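Local coordinates for protein EKC/KEOPS complex subunit GON7 (PDB 4WXA) that probably supports the catalytic subunit of the KEOPS complex, as partner of the PCC1 subunit, in threonylcarbamoylation of tRNA adenosine 37, at residues Y8-A19 and L77-R88. Numbering follows the deposited sequence.
Sequences YSAPDGVEKSFA and LQDDINEFLTGR
With CG anti to the backbone N in both Phe-84 (chi1 173°) and Tyr-8 (chi1 165°), the two rings are directed at each other between helix 77-88 and the antiparallel hairpin of Tyr-8 to Phe-18 and meet in a T-shaped stack. The Phe-84 edge points at the Tyr-8 face, CE2 lying 3.6 Å from CD1 of Tyr-8, with the planes at 68°. Phe-18 turns its edge to the face of Phe-84 in an offset edge-to-face pair, centroids 5.7 Å apart, completing an aromatic cluster. Ile-81 CG1 sits over the centre of the Phe-18 ring in a CH-pi contact, while Leu-77 CD1 packs on Phe-18 CB. Lys-16, bent at chi2, runs alongside Phe-84 in the opposite direction, its CG over one face in a CH-pi contact; CG of Arg-88 lies over the other. At the turn, a G1 beta bulge, Arg-88 grips Asp-12 in an end-on salt bridge: NH1 donates to the syn lone pair of OD2 (2.8 Å), NH2 to OD1 (3.1 Å) from above the carboxylate plane. NH2 also bonds weakly to Tyr-8 OH, whose stronger partner, Asp-63 of the PCC1 chain, salt-bridges Arg-88 NE. A leucine replacing Arg-88 would probably leave both aspartates without their shared cation. The Tyr-8 strand extends its sheet into PCC1, and one guanidinium ties helix, turn and neighbouring subunit together, probably balancing two carboxylates beside the aromatic cluster.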
ATOM      1  N   TYR D   8      -7.433   2.877   5.203  1.00 39.54           N
ATOM      2  CA  TYR D   8      -7.794   1.620   4.516  1.00 39.47           C
ATOM      3  C   TYR D   8      -9.263   1.378   4.624  1.00 38.66           C
ATOM      4  O   TYR D   8      -9.872   1.639   5.634  1.00 40.79           O
ATOM      5  CB  TYR D   8      -7.062   0.428   5.149  1.00 41.60           C
ATOM      6  CG  TYR D   8      -7.589  -0.965   4.799  1.00 40.13           C
ATOM      7  CD1 TYR D   8      -8.589  -1.558   5.553  1.00 42.40           C
ATOM      8  CD2 TYR D   8      -7.078  -1.676   3.731  1.00 38.59           C
ATOM      9  CE1 TYR D   8      -9.081  -2.817   5.243  1.00 41.73           C
ATOM     10  CE2 TYR D   8      -7.556  -2.919   3.403  1.00 39.65           C
ATOM     11  CZ  TYR D   8      -8.555  -3.488   4.178  1.00 41.15           C
ATOM     12  OH  TYR D   8      -9.043  -4.707   3.878  1.00 40.27           O
ATOM     13  N   SER D   9      -9.829   0.827   3.582  1.00 39.95           N
ATOM     14  CA  SER D   9     -11.253   0.579   3.545  1.00 41.03           C
ATOM     15  C   SER D   9     -11.531  -0.782   2.848  1.00 40.40           C
ATOM     16  O   SER D   9     -10.939  -1.068   1.851  1.00 43.02           O
ATOM     17  CB  SER D   9     -11.825   1.730   2.742  1.00 41.31           C
ATOM     18  OG  SER D   9     -13.222   1.665   2.629  1.00 46.75           O
ATOM     19  N   ALA D  10     -12.443  -1.583   3.343  1.00 41.71           N
ATOM     20  CA  ALA D  10     -12.754  -2.884   2.732  1.00 44.10           C
ATOM     21  C   ALA D  10     -14.240  -3.167   2.765  1.00 44.62           C
ATOM     22  O   ALA D  10     -14.941  -2.654   3.616  1.00 45.56           O
ATOM     23  CB  ALA D  10     -12.014  -3.980   3.465  1.00 44.88           C
ATOM     24  N   PRO D  11     -14.725  -4.010   1.857  1.00 45.36           N
ATOM     25  CA  PRO D  11     -16.167  -4.100   1.706  1.00 45.75           C
ATOM     26  C   PRO D  11     -16.860  -4.822   2.833  1.00 46.31           C
ATOM     27  O   PRO D  11     -18.061  -4.869   2.806  1.00 48.19           O
ATOM     28  CB  PRO D  11     -16.358  -4.872   0.378  1.00 44.81           C
ATOM     29  CG  PRO D  11     -15.063  -5.522   0.116  1.00 44.66           C
ATOM     30  CD  PRO D  11     -14.001  -4.781   0.835  1.00 46.68           C
ATOM     31  N   ASP D  12     -16.141  -5.412   3.783  1.00 46.73           N
ATOM     32  CA  ASP D  12     -16.800  -5.982   4.965  1.00 50.85           C
ATOM     33  C   ASP D  12     -17.108  -4.894   6.016  1.00 51.99           C
ATOM     34  O   ASP D  12     -17.449  -5.202   7.115  1.00 53.01           O
ATOM     35  CB  ASP D  12     -15.975  -7.133   5.613  1.00 53.74           C
ATOM     36  CG  ASP D  12     -14.571  -6.692   6.086  1.00 60.18           C
ATOM     37  OD1 ASP D  12     -14.034  -5.707   5.525  1.00 66.35           O
ATOM     38  OD2 ASP D  12     -13.981  -7.331   6.995  1.00 63.06           O
ATOM     39  N   GLY D  13     -16.950  -3.625   5.687  1.00 48.43           N
ATOM     40  CA  GLY D  13     -17.382  -2.575   6.568  1.00 48.95           C
ATOM     41  C   GLY D  13     -16.289  -2.070   7.461  1.00 47.56           C
ATOM     42  O   GLY D  13     -16.556  -1.355   8.383  1.00 51.32           O
ATOM     43  N   VAL D  14     -15.057  -2.447   7.187  1.00 47.44           N
ATOM     44  CA  VAL D  14     -13.926  -2.130   8.035  1.00 45.98           C
ATOM     45  C   VAL D  14     -13.193  -0.887   7.538  1.00 45.83           C
ATOM     46  O   VAL D  14     -12.925  -0.766   6.362  1.00 44.05           O
ATOM     47  CB  VAL D  14     -12.973  -3.333   8.092  1.00 46.38           C
ATOM     48  CG1 VAL D  14     -11.627  -2.990   8.698  1.00 45.88           C
ATOM     49  CG2 VAL D  14     -13.649  -4.439   8.879  1.00 50.07           C
ATOM     50  N   GLU D  15     -12.870   0.039   8.444  1.00 46.43           N
ATOM     51  CA  GLU D  15     -12.137   1.267   8.033  1.00 45.51           C
ATOM     52  C   GLU D  15     -11.013   1.381   8.990  1.00 43.94           C
ATOM     53  O   GLU D  15     -11.212   1.239  10.158  1.00 44.88           O
ATOM     54  CB  GLU D  15     -12.999   2.501   8.167  1.00 45.56           C
ATOM     55  CG  GLU D  15     -14.223   2.586   7.269  1.00 44.22           C
ATOM     56  CD  GLU D  15     -13.883   3.098   5.907  1.00 45.98           C
ATOM     57  N   LYS D  16      -9.819   1.629   8.520  1.00 42.23           N
ATOM     58  CA  LYS D  16      -8.690   1.561   9.414  1.00 43.38           C
ATOM     59  C   LYS D  16      -7.778   2.729   9.127  1.00 44.51           C
ATOM     60  O   LYS D  16      -7.330   2.891   7.993  1.00 41.42           O
ATOM     61  CB  LYS D  16      -7.972   0.264   9.179  1.00 43.05           C
ATOM     62  CG  LYS D  16      -6.575   0.187   9.728  1.00 45.22           C
ATOM     63  CD  LYS D  16      -6.546   0.271  11.238  1.00 49.01           C
ATOM     64  CE  LYS D  16      -5.204  -0.175  11.750  1.00 51.63           C
ATOM     65  NZ  LYS D  16      -4.972   0.363  13.095  1.00 56.77           N
ATOM     66  N   SER D  17      -7.512   3.531  10.160  1.00 48.92           N
ATOM     67  CA  SER D  17      -6.513   4.620  10.085  1.00 49.66           C
ATOM     68  C   SER D  17      -5.149   4.240  10.593  1.00 51.53           C
ATOM     69  O   SER D  17      -5.017   3.578  11.636  1.00 58.80           O
ATOM     70  CB  SER D  17      -6.958   5.807  10.922  1.00 50.86           C
ATOM     71  OG  SER D  17      -8.200   6.225  10.450  1.00 56.91           O
ATOM     72  N   PHE D  18      -4.136   4.702   9.886  1.00 48.08           N
ATOM     73  CA  PHE D  18      -2.762   4.583  10.314  1.00 49.62           C
ATOM     74  C   PHE D  18      -2.101   5.939  10.544  1.00 51.28           C
ATOM     75  O   PHE D  18      -2.232   6.874   9.747  1.00 52.86           O
ATOM     76  CB  PHE D  18      -1.972   3.905   9.231  1.00 49.37           C
ATOM     77  CG  PHE D  18      -2.468   2.543   8.853  1.00 50.76           C
ATOM     78  CD1 PHE D  18      -3.390   2.385   7.859  1.00 50.18           C
ATOM     79  CD2 PHE D  18      -1.956   1.418   9.453  1.00 51.20           C
ATOM     80  CE1 PHE D  18      -3.841   1.122   7.492  1.00 50.47           C
ATOM     81  CE2 PHE D  18      -2.371   0.166   9.076  1.00 54.16           C
ATOM     82  CZ  PHE D  18      -3.321   0.006   8.093  1.00 52.04           C
ATOM     83  N   ALA D  19      -1.372   6.034  11.629  1.00 58.46           N
ATOM     84  CA  ALA D  19      -0.530   7.180  11.923  1.00 62.66           C
ATOM     85  C   ALA D  19       0.611   6.604  12.706  1.00 68.23           C
ATOM     86  O   ALA D  19       0.397   5.807  13.608  1.00 80.58           O
ATOM     87  CB  ALA D  19      -1.277   8.202  12.753  1.00 62.22           C
ATOM     88  N   LEU D  77       5.162   3.223   8.998  1.00 63.77           N
ATOM     89  CA  LEU D  77       3.809   3.126   8.463  1.00 61.32           C
ATOM     90  C   LEU D  77       3.686   1.831   7.637  1.00 57.57           C
ATOM     91  O   LEU D  77       2.693   1.143   7.669  1.00 50.52           O
ATOM     92  CB  LEU D  77       3.522   4.373   7.613  1.00 61.54           C
ATOM     93  CG  LEU D  77       2.100   4.842   7.354  1.00 63.20           C
ATOM     94  CD1 LEU D  77       1.388   5.038   8.695  1.00 64.86           C
ATOM     95  CD2 LEU D  77       2.123   6.137   6.535  1.00 62.62           C
ATOM     96  N   GLN D  78       4.726   1.553   6.875  1.00 57.95           N
ATOM     97  CA  GLN D  78       4.822   0.398   6.020  1.00 56.97           C
ATOM     98  C   GLN D  78       4.747  -0.886   6.824  1.00 59.56           C
ATOM     99  O   GLN D  78       4.263  -1.889   6.339  1.00 58.06           O
ATOM    100  CB  GLN D  78       6.175   0.438   5.305  1.00 57.26           C
ATOM    101  CG  GLN D  78       6.454  -0.690   4.342  1.00 56.40           C
ATOM    102  CD  GLN D  78       7.798  -0.537   3.676  1.00 56.43           C
ATOM    103  OE1 GLN D  78       8.749  -0.088   4.294  1.00 61.09           O
ATOM    104  NE2 GLN D  78       7.886  -0.904   2.413  1.00 58.22           N
ATOM    105  N   ASP D  79       5.262  -0.857   8.037  1.00 63.07           N
ATOM    106  CA  ASP D  79       5.213  -2.024   8.876  1.00 65.87           C
ATOM    107  C   ASP D  79       3.803  -2.177   9.427  1.00 64.47           C
ATOM    108  O   ASP D  79       3.245  -3.289   9.389  1.00 68.07           O
ATOM    109  CB  ASP D  79       6.259  -1.923   9.996  1.00 72.71           C
ATOM    110  CG  ASP D  79       7.699  -2.051   9.478  1.00 73.37           C
ATOM    111  OD1 ASP D  79       7.873  -2.375   8.281  1.00 79.31           O
ATOM    112  OD2 ASP D  79       8.655  -1.839  10.257  1.00 72.89           O
ATOM    113  N   ASP D  80       3.220  -1.073   9.914  1.00 61.94           N
ATOM    114  CA  ASP D  80       1.811  -1.074  10.350  1.00 60.81           C
ATOM    115  C   ASP D  80       0.903  -1.693   9.257  1.00 55.45           C
ATOM    116  O   ASP D  80       0.123  -2.604   9.510  1.00 60.18           O
ATOM    117  CB  ASP D  80       1.288   0.331  10.680  1.00 61.31           C
ATOM    118  CG  ASP D  80       1.966   1.000  11.852  1.00 67.02           C
ATOM    119  OD1 ASP D  80       2.653   0.341  12.687  1.00 74.47           O
ATOM    120  OD2 ASP D  80       1.770   2.250  11.923  1.00 71.58           O
ATOM    121  N   ILE D  81       1.012  -1.211   8.044  1.00 51.75           N
ATOM    122  CA  ILE D  81       0.154  -1.661   6.958  1.00 48.55           C
ATOM    123  C   ILE D  81       0.368  -3.159   6.751  1.00 52.07           C
ATOM    124  O   ILE D  81      -0.584  -3.911   6.634  1.00 52.19           O
ATOM    125  CB  ILE D  81       0.447  -0.872   5.684  1.00 45.08           C
ATOM    126  CG1 ILE D  81      -0.094   0.552   5.822  1.00 44.61           C
ATOM    127  CG2 ILE D  81      -0.242  -1.410   4.443  1.00 43.66           C
ATOM    128  CD1 ILE D  81       0.598   1.579   4.941  1.00 41.31           C
ATOM    129  N   ASN D  82       1.624  -3.584   6.725  1.00 56.10           N
ATOM    130  CA  ASN D  82       1.957  -4.970   6.473  1.00 57.26           C
ATOM    131  C   ASN D  82       1.441  -5.826   7.632  1.00 59.43           C
ATOM    132  O   ASN D  82       0.782  -6.845   7.430  1.00 58.80           O
ATOM    133  CB  ASN D  82       3.472  -5.144   6.247  1.00 59.95           C
ATOM    134  CG  ASN D  82       3.894  -4.993   4.758  1.00 64.71           C
ATOM    135  OD1 ASN D  82       3.137  -5.266   3.821  1.00 69.79           O
ATOM    136  ND2 ASN D  82       5.120  -4.549   4.549  1.00 68.98           N
ATOM    137  N   GLU D  83       1.694  -5.382   8.844  1.00 60.30           N
ATOM    138  CA  GLU D  83       1.144  -6.069   9.995  1.00 64.97           C
ATOM    139  C   GLU D  83      -0.399  -6.188   9.898  1.00 61.46           C
ATOM    140  O   GLU D  83      -0.957  -7.245  10.061  1.00 62.57           O
ATOM    141  CB  GLU D  83       1.589  -5.364  11.286  1.00 68.53           C
ATOM    142  CG  GLU D  83       1.133  -6.022  12.590  1.00 71.76           C
ATOM    143  N   PHE D  84      -1.074  -5.100   9.580  1.00 58.13           N
ATOM    144  CA  PHE D  84      -2.531  -5.094   9.565  1.00 53.55           C
ATOM    145  C   PHE D  84      -3.098  -6.039   8.498  1.00 54.69           C
ATOM    146  O   PHE D  84      -4.112  -6.702   8.715  1.00 53.35           O
ATOM    147  CB  PHE D  84      -3.051  -3.651   9.344  1.00 49.22           C
ATOM    148  CG  PHE D  84      -4.532  -3.570   9.147  1.00 45.60           C
ATOM    149  CD1 PHE D  84      -5.384  -3.611  10.213  1.00 45.21           C
ATOM    150  CD2 PHE D  84      -5.058  -3.491   7.864  1.00 43.35           C
ATOM    151  CE1 PHE D  84      -6.742  -3.566  10.012  1.00 44.12           C
ATOM    152  CE2 PHE D  84      -6.420  -3.463   7.658  1.00 41.99           C
ATOM    153  CZ  PHE D  84      -7.269  -3.520   8.731  1.00 42.54           C
ATOM    154  N   LEU D  85      -2.465  -6.059   7.328  1.00 55.91           N
ATOM    155  CA  LEU D  85      -3.013  -6.796   6.207  1.00 54.73           C
ATOM    156  C   LEU D  85      -2.748  -8.274   6.431  1.00 61.33           C
ATOM    157  O   LEU D  85      -3.600  -9.125   6.144  1.00 63.71           O
ATOM    158  CB  LEU D  85      -2.425  -6.313   4.885  1.00 51.05           C
ATOM    159  CG  LEU D  85      -2.876  -4.913   4.426  1.00 48.09           C
ATOM    160  CD1 LEU D  85      -2.077  -4.412   3.225  1.00 44.98           C
ATOM    161  CD2 LEU D  85      -4.351  -4.935   4.073  1.00 46.68           C
ATOM    162  N   THR D  86      -1.572  -8.575   6.963  1.00 65.80           N
ATOM    163  CA  THR D  86      -1.222  -9.947   7.245  1.00 72.07           C
ATOM    164  C   THR D  86      -2.243 -10.544   8.224  1.00 72.71           C
ATOM    165  O   THR D  86      -2.809 -11.604   7.962  1.00 72.05           O
ATOM    166  CB  THR D  86       0.222 -10.041   7.755  1.00 77.03           C
ATOM    167  OG1 THR D  86       1.079  -9.557   6.724  1.00 71.22           O
ATOM    168  CG2 THR D  86       0.604 -11.499   8.074  1.00 80.05           C
ATOM    169  N   GLY D  87      -2.509  -9.821   9.308  1.00 69.21           N
ATOM    170  CA  GLY D  87      -3.573 -10.173  10.238  1.00 70.55           C
ATOM    171  C   GLY D  87      -4.925 -10.394   9.581  1.00 67.69           C
ATOM    172  O   GLY D  87      -5.675 -11.251   9.987  1.00 64.81           O
ATOM    173  N   ARG D  88      -5.256  -9.604   8.575  1.00 64.17           N
ATOM    174  CA  ARG D  88      -6.530  -9.773   7.918  1.00 62.61           C
ATOM    175  C   ARG D  88      -6.516 -11.068   7.168  1.00 66.23           C
ATOM    176  O   ARG D  88      -7.535 -11.725   7.098  1.00 69.45           O
ATOM    177  CB  ARG D  88      -6.828  -8.650   6.936  1.00 61.50           C
ATOM    178  CG  ARG D  88      -6.964  -7.243   7.557  1.00 60.79           C
ATOM    179  CD  ARG D  88      -8.405  -6.870   7.796  1.00 57.50           C
ATOM    180  NE  ARG D  88      -9.145  -6.772   6.554  1.00 55.05           N
ATOM    181  CZ  ARG D  88     -10.471  -6.728   6.474  1.00 56.78           C
ATOM    182  NH1 ARG D  88     -11.241  -6.798   7.557  1.00 57.84           N
ATOM    183  NH2 ARG D  88     -11.048  -6.627   5.295  1.00 57.38           N
TER